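Local coordinates for uncharacterized protein (Klebsiella pneumoniae, PDB 2A2L) that is of unknown function but belongs to the HbpS-like family, named for haem-degrading proteins, and assembles from several copies of one chain, at residues Met20-Ile31 with Leu132-Phe141; Lys66-Thr77 with Arg100-Pro109. All blocks are in the same frame, centred on the assembly; numbering follows the deposited sequence.

Contact 1 (Met20-Ile31 with Leu132-Phe141)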
loop_
_atom_site.group_PDB
_atom_site.type_symbol
_atom_site.label_atom_id
_atom_site.label_comp_id
_atom_site.label_asym_id
_atom_site.label_seq_id
_atom_site.Cartn_x
_atom_site.Cartn_y
_atom_site.Cartn_z
ATOM N N MET A 20 -0.625 -19.184 27.418
ATOM C CA MET A 20 -0.105 -19.922 26.240
ATOM C C MET A 20 1.197 -19.368 25.662
ATOM O O MET A 20 1.944 -20.092 25.011
ATOM C CB MET A 20 -1.128 -20.011 25.118
ATOM C CG MET A 20 -2.566 -20.235 25.544
ATOM S SD MET A 20 -3.683 -19.691 24.230
ATOM C CE MET A 20 -3.848 -21.199 23.424
ATOM N N ALA A 21 1.469 -18.094 25.896
ATOM C CA ALA A 21 2.767 -17.539 25.565
ATOM C C ALA A 21 3.882 -18.217 26.356
ATOM O O ALA A 21 4.983 -18.425 25.829
ATOM C CB ALA A 21 2.781 -16.025 25.778
ATOM N N ALA A 22 3.604 -18.572 27.611
ATOM C CA ALA A 22 4.651 -19.068 28.483
ATOM C C ALA A 22 4.905 -20.530 28.192
ATOM O O ALA A 22 6.044 -20.998 28.273
ATOM C CB ALA A 22 4.295 -18.862 29.946
ATOM N N ALA A 23 3.837 -21.243 27.849
ATOM C CA ALA A 23 3.916 -22.639 27.459
ATOM C C ALA A 23 4.838 -22.750 26.254
ATOM O O ALA A 23 5.879 -23.411 26.315
ATOM C CB ALA A 23 2.525 -23.170 27.112
ATOM N N VAL A 24 4.446 -22.071 25.181
ATOM C CA VAL A 24 5.204 -21.975 23.936
ATOM C C VAL A 24 6.663 -21.593 24.174
ATOM O O VAL A 24 7.564 -22.225 23.626
ATOM C CB VAL A 24 4.503 -20.977 22.960
ATOM C CG1 VAL A 24 5.412 -20.540 21.812
ATOM C CG2 VAL A 24 3.233 -21.592 22.422
ATOM N N GLU A 25 6.888 -20.590 25.022
ATOM C CA GLU A 25 8.230 -20.111 25.309
ATOM C C GLU A 25 9.075 -21.164 26.019
ATOM O O GLU A 25 10.308 -21.165 25.941
ATOM C CB GLU A 25 8.168 -18.836 26.154
ATOM C CG GLU A 25 9.366 -17.899 25.984
ATOM C CD GLU A 25 9.419 -16.775 27.022
ATOM O OE1 GLU A 25 8.421 -16.546 27.745
ATOM O OE2 GLU A 25 10.483 -16.116 27.104
ATOM N N LYS A 26 8.408 -22.070 26.714
ATOM C CA LYS A 26 9.107 -23.055 27.511
ATOM C C LYS A 26 9.362 -24.278 26.662
ATOM O O LYS A 26 10.398 -24.925 26.789
ATOM C CB LYS A 26 8.255 -23.426 28.708
ATOM C CG LYS A 26 9.022 -23.834 29.933
ATOM C CD LYS A 26 8.066 -24.500 30.927
ATOM C CE LYS A 26 8.523 -25.906 31.289
ATOM N NZ LYS A 26 7.504 -26.627 32.103
ATOM N N LYS A 27 8.410 -24.593 25.796
ATOM C CA LYS A 27 8.576 -25.698 24.864
ATOM C C LYS A 27 9.589 -25.382 23.769
ATOM O O LYS A 27 10.397 -26.231 23.403
ATOM C CB LYS A 27 7.239 -26.081 24.235
ATOM C CG LYS A 27 7.297 -27.310 23.327
ATOM C CD LYS A 27 7.418 -28.590 24.116
ATOM C CE LYS A 27 7.918 -29.714 23.232
ATOM N NZ LYS A 27 8.549 -30.791 24.055
ATOM N N ALA A 28 9.530 -24.160 23.243
ATOM C CA ALA A 28 10.420 -23.754 22.179
ATOM C C ALA A 28 11.851 -23.839 22.701
ATOM O O ALA A 28 12.759 -24.248 21.981
ATOM C CB ALA A 28 10.100 -22.366 21.725
ATOM N N THR A 29 12.030 -23.483 23.972
ATOM C CA THR A 29 13.353 -23.456 24.573
ATOM C C THR A 29 14.071 -24.805 24.643
ATOM O O THR A 29 15.268 -24.892 24.332
ATOM C CB THR A 29 13.341 -22.700 25.893
ATOM O OG1 THR A 29 13.874 -21.387 25.662
ATOM C CG2 THR A 29 14.151 -23.425 27.005
ATOM N N GLU A 30 13.324 -25.850 24.982
ATOM C CA GLU A 30 13.866 -27.208 25.110
ATOM C C GLU A 30 13.981 -28.000 23.791
ATOM O O GLU A 30 14.733 -28.995 23.710
ATOM C CB GLU A 30 13.044 -28.006 26.129
ATOM C CG GLU A 30 11.548 -27.875 25.952
ATOM C CD GLU A 30 10.762 -28.895 26.765
ATOM O OE1 GLU A 30 10.310 -29.917 26.178
ATOM O OE2 GLU A 30 10.591 -28.666 27.991
ATOM N N ILE A 31 13.238 -27.585 22.767
ATOM C CA ILE A 31 13.540 -28.039 21.406
ATOM C C ILE A 31 14.456 -27.066 20.650
ATOM O O ILE A 31 14.584 -27.143 19.415
ATOM C CB ILE A 31 12.279 -28.397 20.578
ATOM C CG1 ILE A 31 11.246 -27.271 20.616
ATOM C CG2 ILE A 31 11.707 -29.708 21.033
ATOM C CD1 ILE A 31 10.455 -27.115 19.321
ATOM N N LEU A 132 3.788 -27.650 16.065
ATOM C CA LEU A 132 3.942 -28.430 17.302
ATOM C C LEU A 132 3.822 -27.492 18.504
ATOM O O LEU A 132 3.355 -27.887 19.573
ATOM C CB LEU A 132 5.318 -29.132 17.319
ATOM C CG LEU A 132 5.802 -29.862 18.597
ATOM C CD1 LEU A 132 6.625 -31.125 18.260
ATOM C CD2 LEU A 132 6.654 -28.983 19.506
ATOM N N LEU A 133 4.268 -26.253 18.310
ATOM C CA LEU A 133 4.274 -25.255 19.362
ATOM C C LEU A 133 2.928 -24.565 19.388
ATOM O O LEU A 133 2.529 -23.996 20.404
ATOM C CB LEU A 133 5.379 -24.229 19.116
ATOM C CG LEU A 133 6.817 -24.724 19.163
ATOM C CD1 LEU A 133 7.734 -23.614 18.828
ATOM C CD2 LEU A 133 7.153 -25.293 20.522
ATOM N N ALA A 134 2.231 -24.628 18.256
ATOM C CA ALA A 134 0.906 -24.074 18.135
ATOM C C ALA A 134 -0.109 -24.974 18.827
ATOM O O ALA A 134 -0.971 -24.472 19.544
ATOM C CB ALA A 134 0.555 -23.858 16.675
ATOM N N GLN A 135 0.010 -26.291 18.632
ATOM C CA GLN A 135 -0.805 -27.278 19.367
ATOM C C GLN A 135 -0.501 -27.260 20.865
ATOM O O GLN A 135 -1.391 -27.350 21.683
ATOM C CB GLN A 135 -0.601 -28.691 18.807
ATOM C CG GLN A 135 -1.671 -29.720 19.232
ATOM C CD GLN A 135 -3.119 -29.336 18.844
ATOM O OE1 GLN A 135 -4.028 -29.317 19.690
ATOM N NE2 GLN A 135 -3.331 -29.045 17.561
ATOM N N CYS A 136 0.778 -27.128 21.185
ATOM C CA CYS A 136 1.285 -26.910 22.519
ATOM C C CYS A 136 0.577 -25.769 23.246
ATOM O O CYS A 136 0.238 -25.908 24.404
ATOM C CB CYS A 136 2.781 -26.635 22.388
ATOM S SG CYS A 136 3.655 -25.922 23.802
ATOM N N ALA A 137 0.358 -24.650 22.560
ATOM C CA ALA A 137 -0.453 -23.545 23.084
ATOM C C ALA A 137 -1.909 -23.958 23.348
ATOM O O ALA A 137 -2.460 -23.653 24.406
ATOM C CB ALA A 137 -0.408 -22.353 22.137
ATOM N N LEU A 138 -2.523 -24.651 22.391
ATOM C CA LEU A 138 -3.894 -25.144 22.524
ATOM C C LEU A 138 -4.031 -26.099 23.718
ATOM O O LEU A 138 -4.945 -25.974 24.523
ATOM C CB LEU A 138 -4.344 -25.823 21.222
ATOM C CG LEU A 138 -4.280 -25.014 19.912
ATOM C CD1 LEU A 138 -5.229 -25.584 18.914
ATOM C CD2 LEU A 138 -4.624 -23.552 20.105
ATOM N N ASP A 139 -3.088 -27.023 23.843
ATOM C CA ASP A 139 -3.034 -27.956 24.960
ATOM C C ASP A 139 -2.906 -27.269 26.324
ATOM O O ASP A 139 -3.403 -27.794 27.336
ATOM C CB ASP A 139 -1.862 -28.921 24.772
ATOM C CG ASP A 139 -2.222 -30.110 23.924
ATOM O OD1 ASP A 139 -3.432 -30.349 23.725
ATOM O OD2 ASP A 139 -1.293 -30.816 23.465
ATOM N N CYS A 140 -2.221 -26.123 26.352
ATOM C CA CYS A 140 -2.169 -25.282 27.549
ATOM C C CYS A 140 -3.552 -24.678 27.791
ATOM O O CYS A 140 -4.079 -24.734 28.914
ATOM C CB CYS A 140 -1.087 -24.194 27.403
ATOM S SG CYS A 140 -1.154 -22.744 28.541
ATOM N N PHE A 141 -4.151 -24.143 26.725
ATOM C CA PHE A 141 -5.433 -23.456 26.835
ATOM C C PHE A 141 -6.445 -24.360 27.513
ATOM O O PHE A 141 -7.023 -23.991 28.536
ATOM C CB PHE A 141 -5.959 -22.995 25.467
ATOM C CG PHE A 141 -7.402 -22.535 25.491
ATOM C CD1 PHE A 141 -7.743 -21.304 26.038
ATOM C CD2 PHE A 141 -8.413 -23.338 24.982
ATOM C CE1 PHE A 141 -9.059 -20.883 26.073
ATOM C CE2 PHE A 141 -9.739 -22.926 25.020
ATOM C CZ PHE A 141 -10.058 -21.694 25.563
#
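Met20 and Ala137 lie in the tight part of a two-helix layer that packs on one face of the antiparallel sheet in this HbpS-like fold. Segments 20-30 and 132-141 of helices 14-30 and 127-143 run at 137° to each other, their axes approaching to 8.5 Å, and alanines along the seam permit that closeness. Met20 enters as a knob into the hole formed by Ala137, Leu138, Cys140 and Phe141. Its chain bends at the last torsion (chi3 93°), which brings Met20 CE alongside Phe141 CB, 3.4 Å away; CE also lies near Ala137 O. Met20 reaches Phe37 and Val120 of the sheet as well, while Val24 CG2 rests 3.7 Å from Ala137 CB. Buried Leu133 is equally close-packed, its CD2 3.5 Å from Lys27 CG and its CD1 on Ala28 CB.

The contact opens to solvent at exposed Leu132, which touches the aliphatic part of Lys27, the two side chains crossing at about a right angle. Lys27 turns its amine away to form a salt bridge with Glu30 of its own helix, and Ile31 CD1 meets Leu133 tip to tip. No hydrogen bond joins the two helices; the sulfur of Cys136, set anti to its own N (chi1 165°), lies 3.6 Å from Lys27 CB.

Contact 2 (Lys66-Thr77 with Arg100-Pro109); sequences KAWSACSLKQGT and RIIIFGGGLP
Trp68 and Arg100 meet flat to flat. The guanidinium lies on the indole with the planes 18° apart, and Arg100 CZ stands 3.8 Å from the centroid of the five-membered ring, a cation-pi contact over the face. Ser72 CB covers the opposite face of the indole, and Ile101 CG1 comes to the edge at CZ3. The next residue, Ser69, uses OG to accept a hydrogen bond from Ile102 N at 2.9 Å.

Thr77 grips the turn at residues 104-107 through both backbone and side chain. Thr77 N donates to Gly107 O at 3.1 Å, and Thr77 OG1 donates to Phe104 O at 2.6 Å, approaching from above the carbonyl plane. With chi1 at 60°, OG1 sits between the backbone N and carbonyl carbon, from where it also receives a weak bond from Gly107 N. Lys66 extends past Ile102, with Lys66 CG 3.6 Å from Ile102 CG2, until Lys66 NZ bonds Gly105 O at 3.1 Å.

These contacts hold the loop 100-106, which leads into edge strand 107-111, on helix 59-72 and on the chain just after it; the helix lies on the face of the sheet opposite helix 127-143. At Gly107, which has no side chain, the strand comes close to the helix: its CA lies 3.7 Å from Lys66 O. Ala70 CB lies against the backbone of Leu108, 3.4 Å from its C.

Farther out, Val122 O and a salt bridge to Asp130 also hold the buried ammonium of Lys66, and the carboxylate probably favours its charged state. Asn65 is the second-shell residue for the stack: its OD1 takes the NE of Arg100, while its backbone O pairs with Ser69 OG. Just past the helix, Lys74 NZ reaches Glu54 O of a neighbouring subunit.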
loop_
_atom_site.group_PDB
_atom_site.type_symbol
_atom_site.label_atom_id
_atom_site.label_comp_id
_atom_site.label_asym_id
_atom_site.label_seq_id
_atom_site.Cartn_x
_atom_site.Cartn_y
_atom_site.Cartn_z
ATOM N N LYS A 66 -0.678 -15.929 10.500
ATOM C CA LYS A 66 -1.058 -17.313 10.733
ATOM C C LYS A 66 -2.204 -17.367 11.707
ATOM O O LYS A 66 -3.102 -18.153 11.516
ATOM C CB LYS A 66 0.116 -18.149 11.256
ATOM C CG LYS A 66 1.165 -18.466 10.202
ATOM C CD LYS A 66 2.393 -19.114 10.821
ATOM C CE LYS A 66 3.246 -19.854 9.797
ATOM N NZ LYS A 66 4.435 -20.446 10.484
ATOM N N ALA A 67 -2.190 -16.519 12.735
ATOM C CA ALA A 67 -3.281 -16.531 13.713
ATOM C C ALA A 67 -4.547 -16.010 13.035
ATOM O O ALA A 67 -5.612 -16.637 13.096
ATOM C CB ALA A 67 -2.935 -15.698 14.965
ATOM N N TRP A 68 -4.417 -14.865 12.375
ATOM C CA TRP A 68 -5.536 -14.263 11.679
ATOM C C TRP A 68 -6.088 -15.180 10.596
ATOM O O TRP A 68 -7.301 -15.209 10.391
ATOM C CB TRP A 68 -5.171 -12.884 11.133
ATOM C CG TRP A 68 -6.286 -12.236 10.371
ATOM C CD1 TRP A 68 -7.245 -11.380 10.865
ATOM C CD2 TRP A 68 -6.560 -12.383 8.976
ATOM N NE1 TRP A 68 -8.095 -10.998 9.863
ATOM C CE2 TRP A 68 -7.708 -11.605 8.693
ATOM C CE3 TRP A 68 -5.979 -13.137 7.943
ATOM C CZ2 TRP A 68 -8.272 -11.534 7.416
ATOM C CZ3 TRP A 68 -6.548 -13.075 6.674
ATOM C CH2 TRP A 68 -7.683 -12.271 6.422
ATOM N N SER A 69 -5.214 -15.932 9.924
ATOM C CA SER A 69 -5.652 -16.910 8.933
ATOM C C SER A 69 -6.371 -18.097 9.565
ATOM O O SER A 69 -7.429 -18.513 9.105
ATOM C CB SER A 69 -4.468 -17.409 8.104
ATOM O OG SER A 69 -3.998 -16.414 7.218
ATOM N N ALA A 70 -5.782 -18.637 10.624
ATOM C CA ALA A 70 -6.406 -19.696 11.397
ATOM C C ALA A 70 -7.802 -19.351 11.958
ATOM O O ALA A 70 -8.697 -20.204 11.993
ATOM C CB ALA A 70 -5.488 -20.134 12.492
ATOM N N CYS A 71 -7.980 -18.107 12.395
ATOM C CA CYS A 71 -9.263 -17.649 12.928
ATOM C C CYS A 71 -10.222 -17.353 11.788
ATOM O O CYS A 71 -11.399 -17.652 11.880
ATOM C CB CYS A 71 -9.079 -16.362 13.744
ATOM S SG CYS A 71 -10.625 -15.686 14.429
ATOM N N SER A 72 -9.723 -16.713 10.736
ATOM C CA SER A 72 -10.596 -16.203 9.695
ATOM C C SER A 72 -11.171 -17.390 8.908
ATOM O O SER A 72 -12.393 -17.512 8.803
ATOM C CB SER A 72 -9.864 -15.152 8.841
ATOM O OG SER A 72 -10.576 -14.794 7.666
ATOM N N LEU A 73 -10.302 -18.304 8.449
ATOM C CA LEU A 73 -10.721 -19.505 7.671
ATOM C C LEU A 73 -11.132 -20.737 8.518
ATOM O O LEU A 73 -11.481 -21.787 7.976
ATOM C CB LEU A 73 -9.630 -19.932 6.685
ATOM C CG LEU A 73 -9.000 -18.975 5.673
ATOM C CD1 LEU A 73 -7.500 -19.207 5.660
ATOM C CD2 LEU A 73 -9.552 -19.219 4.279
ATOM N N LYS A 74 -11.056 -20.590 9.835
ATOM C CA LYS A 74 -11.579 -21.558 10.810
ATOM C C LYS A 74 -10.913 -22.921 10.763
ATOM O O LYS A 74 -11.563 -23.938 10.965
ATOM C CB LYS A 74 -13.117 -21.669 10.730
ATOM C CG LYS A 74 -13.841 -20.341 11.012
ATOM C CD LYS A 74 -15.328 -20.374 10.647
ATOM C CE LYS A 74 -15.809 -18.971 10.263
ATOM N NZ LYS A 74 -17.279 -18.785 10.348
ATOM N N GLN A 75 -9.614 -22.942 10.507
ATOM C CA GLN A 75 -8.886 -24.195 10.382
ATOM C C GLN A 75 -7.378 -23.912 10.484
ATOM O O GLN A 75 -6.961 -22.758 10.476
ATOM C CB GLN A 75 -9.204 -24.841 9.041
ATOM C CG GLN A 75 -8.726 -23.993 7.864
ATOM C CD GLN A 75 -9.001 -24.655 6.538
ATOM O OE1 GLN A 75 -8.115 -25.273 5.944
ATOM N NE2 GLN A 75 -10.238 -24.550 6.073
ATOM N N GLY A 76 -6.553 -24.947 10.585
ATOM C CA GLY A 76 -5.109 -24.736 10.613
ATOM C C GLY A 76 -4.612 -24.219 9.279
ATOM O O GLY A 76 -5.108 -24.627 8.236
ATOM N N THR A 77 -3.621 -23.335 9.300
ATOM C CA THR A 77 -2.931 -22.955 8.066
ATOM C C THR A 77 -2.296 -24.143 7.301
ATOM O O THR A 77 -2.004 -24.043 6.094
ATOM C CB THR A 77 -1.916 -21.789 8.277
ATOM O OG1 THR A 77 -0.904 -22.147 9.235
ATOM C CG2 THR A 77 -2.641 -20.510 8.736
ATOM N N ARG A 100 -2.495 -11.743 3.566
ATOM C CA ARG A 100 -2.490 -12.087 4.994
ATOM C C ARG A 100 -2.726 -13.563 5.191
ATOM O O ARG A 100 -2.489 -14.081 6.292
ATOM C CB ARG A 100 -3.567 -11.318 5.773
ATOM C CG ARG A 100 -3.269 -9.847 5.992
ATOM C CD ARG A 100 -4.161 -9.262 7.084
ATOM N NE ARG A 100 -3.631 -9.571 8.406
ATOM C CZ ARG A 100 -4.268 -9.321 9.545
ATOM N NH1 ARG A 100 -5.465 -8.746 9.511
ATOM N NH2 ARG A 100 -3.701 -9.641 10.710
ATOM N N ILE A 101 -3.230 -14.238 4.154
ATOM C CA ILE A 101 -3.530 -15.669 4.282
ATOM C C ILE A 101 -2.258 -16.513 4.225
ATOM O O ILE A 101 -1.593 -16.571 3.195
ATOM C CB ILE A 101 -4.620 -16.191 3.309
ATOM C CG1 ILE A 101 -5.977 -15.577 3.663
ATOM C CG2 ILE A 101 -4.740 -17.712 3.423
ATOM C CD1 ILE A 101 -7.045 -15.798 2.616
ATOM N N ILE A 102 -1.914 -17.139 5.346
ATOM C CA ILE A 102 -0.730 -17.988 5.381
ATOM C C ILE A 102 -1.078 -19.417 5.050
ATOM O O ILE A 102 -2.156 -19.886 5.401
ATOM C CB ILE A 102 0.052 -17.883 6.698
ATOM C CG1 ILE A 102 0.287 -16.414 7.072
ATOM C CG2 ILE A 102 1.405 -18.572 6.563
ATOM C CD1 ILE A 102 1.150 -15.688 6.068
ATOM N N ILE A 103 -0.186 -20.093 4.327
ATOM C CA ILE A 103 -0.547 -21.337 3.644
ATOM C C ILE A 103 0.423 -22.453 3.995
ATOM O O ILE A 103 0.461 -23.487 3.333
ATOM C CB ILE A 103 -0.620 -21.164 2.088
ATOM C CG1 ILE A 103 0.677 -20.557 1.543
ATOM C CG2 ILE A 103 -1.842 -20.349 1.705
ATOM C CD1 ILE A 103 0.868 -20.717 0.069
ATOM N N PHE A 104 1.219 -22.240 5.031
ATOM C CA PHE A 104 1.970 -23.334 5.635
ATOM C C PHE A 104 1.669 -23.382 7.122
ATOM O O PHE A 104 1.236 -22.377 7.711
ATOM C CB PHE A 104 3.476 -23.244 5.344
ATOM C CG PHE A 104 4.022 -21.843 5.376
ATOM C CD1 PHE A 104 4.519 -21.293 6.563
ATOM C CD2 PHE A 104 4.041 -21.068 4.229
ATOM C CE1 PHE A 104 5.010 -19.993 6.587
ATOM C CE2 PHE A 104 4.520 -19.758 4.253
ATOM C CZ PHE A 104 5.014 -19.226 5.435
ATOM N N GLY A 105 1.874 -24.560 7.712
ATOM C CA GLY A 105 1.504 -24.820 9.088
ATOM C C GLY A 105 2.089 -23.826 10.070
ATOM O O GLY A 105 3.111 -23.188 9.792
ATOM N N GLY A 106 1.433 -23.687 11.215
ATOM C CA GLY A 106 1.944 -22.841 12.274
ATOM C C GLY A 106 0.871 -21.985 12.905
ATOM O O GLY A 106 1.142 -21.255 13.857
ATOM N N GLY A 107 -0.347 -22.073 12.362
ATOM C CA GLY A 107 -1.466 -21.260 12.807
ATOM C C GLY A 107 -2.592 -22.200 13.133
ATOM O O GLY A 107 -2.917 -23.052 12.322
ATOM N N LEU A 108 -3.159 -22.084 14.328
ATOM C CA LEU A 108 -4.298 -22.929 14.712
ATOM C C LEU A 108 -5.450 -22.087 15.258
ATOM O O LEU A 108 -5.216 -21.133 15.980
ATOM C CB LEU A 108 -3.871 -23.998 15.733
ATOM C CG LEU A 108 -3.019 -25.142 15.172
ATOM C CD1 LEU A 108 -2.470 -26.013 16.263
ATOM C CD2 LEU A 108 -3.793 -25.993 14.158
ATOM N N PRO A 109 -6.696 -22.416 14.888
ATOM C CA PRO A 109 -7.847 -21.859 15.598
ATOM C C PRO A 109 -8.001 -22.443 17.007
ATOM O O PRO A 109 -7.619 -23.587 17.257
ATOM C CB PRO A 109 -9.020 -22.274 14.714
ATOM C CG PRO A 109 -8.552 -23.529 14.086
ATOM C CD PRO A 109 -7.116 -23.284 13.777
#

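In the fold
The two contacts lie about 17 Å apart, centre to centre, and flank the sheet: contact 1 joins the two helices on one face, contact 2 brings helix 59-72 to the other. Leu108 links them directly. It belongs to contact 2, yet its CD1 comes within 3.4 Å of Gln135 NE2 and 3.6 Å of Ala134 C on helix 127-143, while Leu138 CD1 lies 3.5 Å from Pro109 O. Strand 116-123 is a second bridge, since Val120 touches Met20, Leu138 and Leu108. Both contacts also reach subunit interfaces: Phe141 O bonds Lys5 of one neighbouring subunit, whereas Ile102 packs on Thr96 of another.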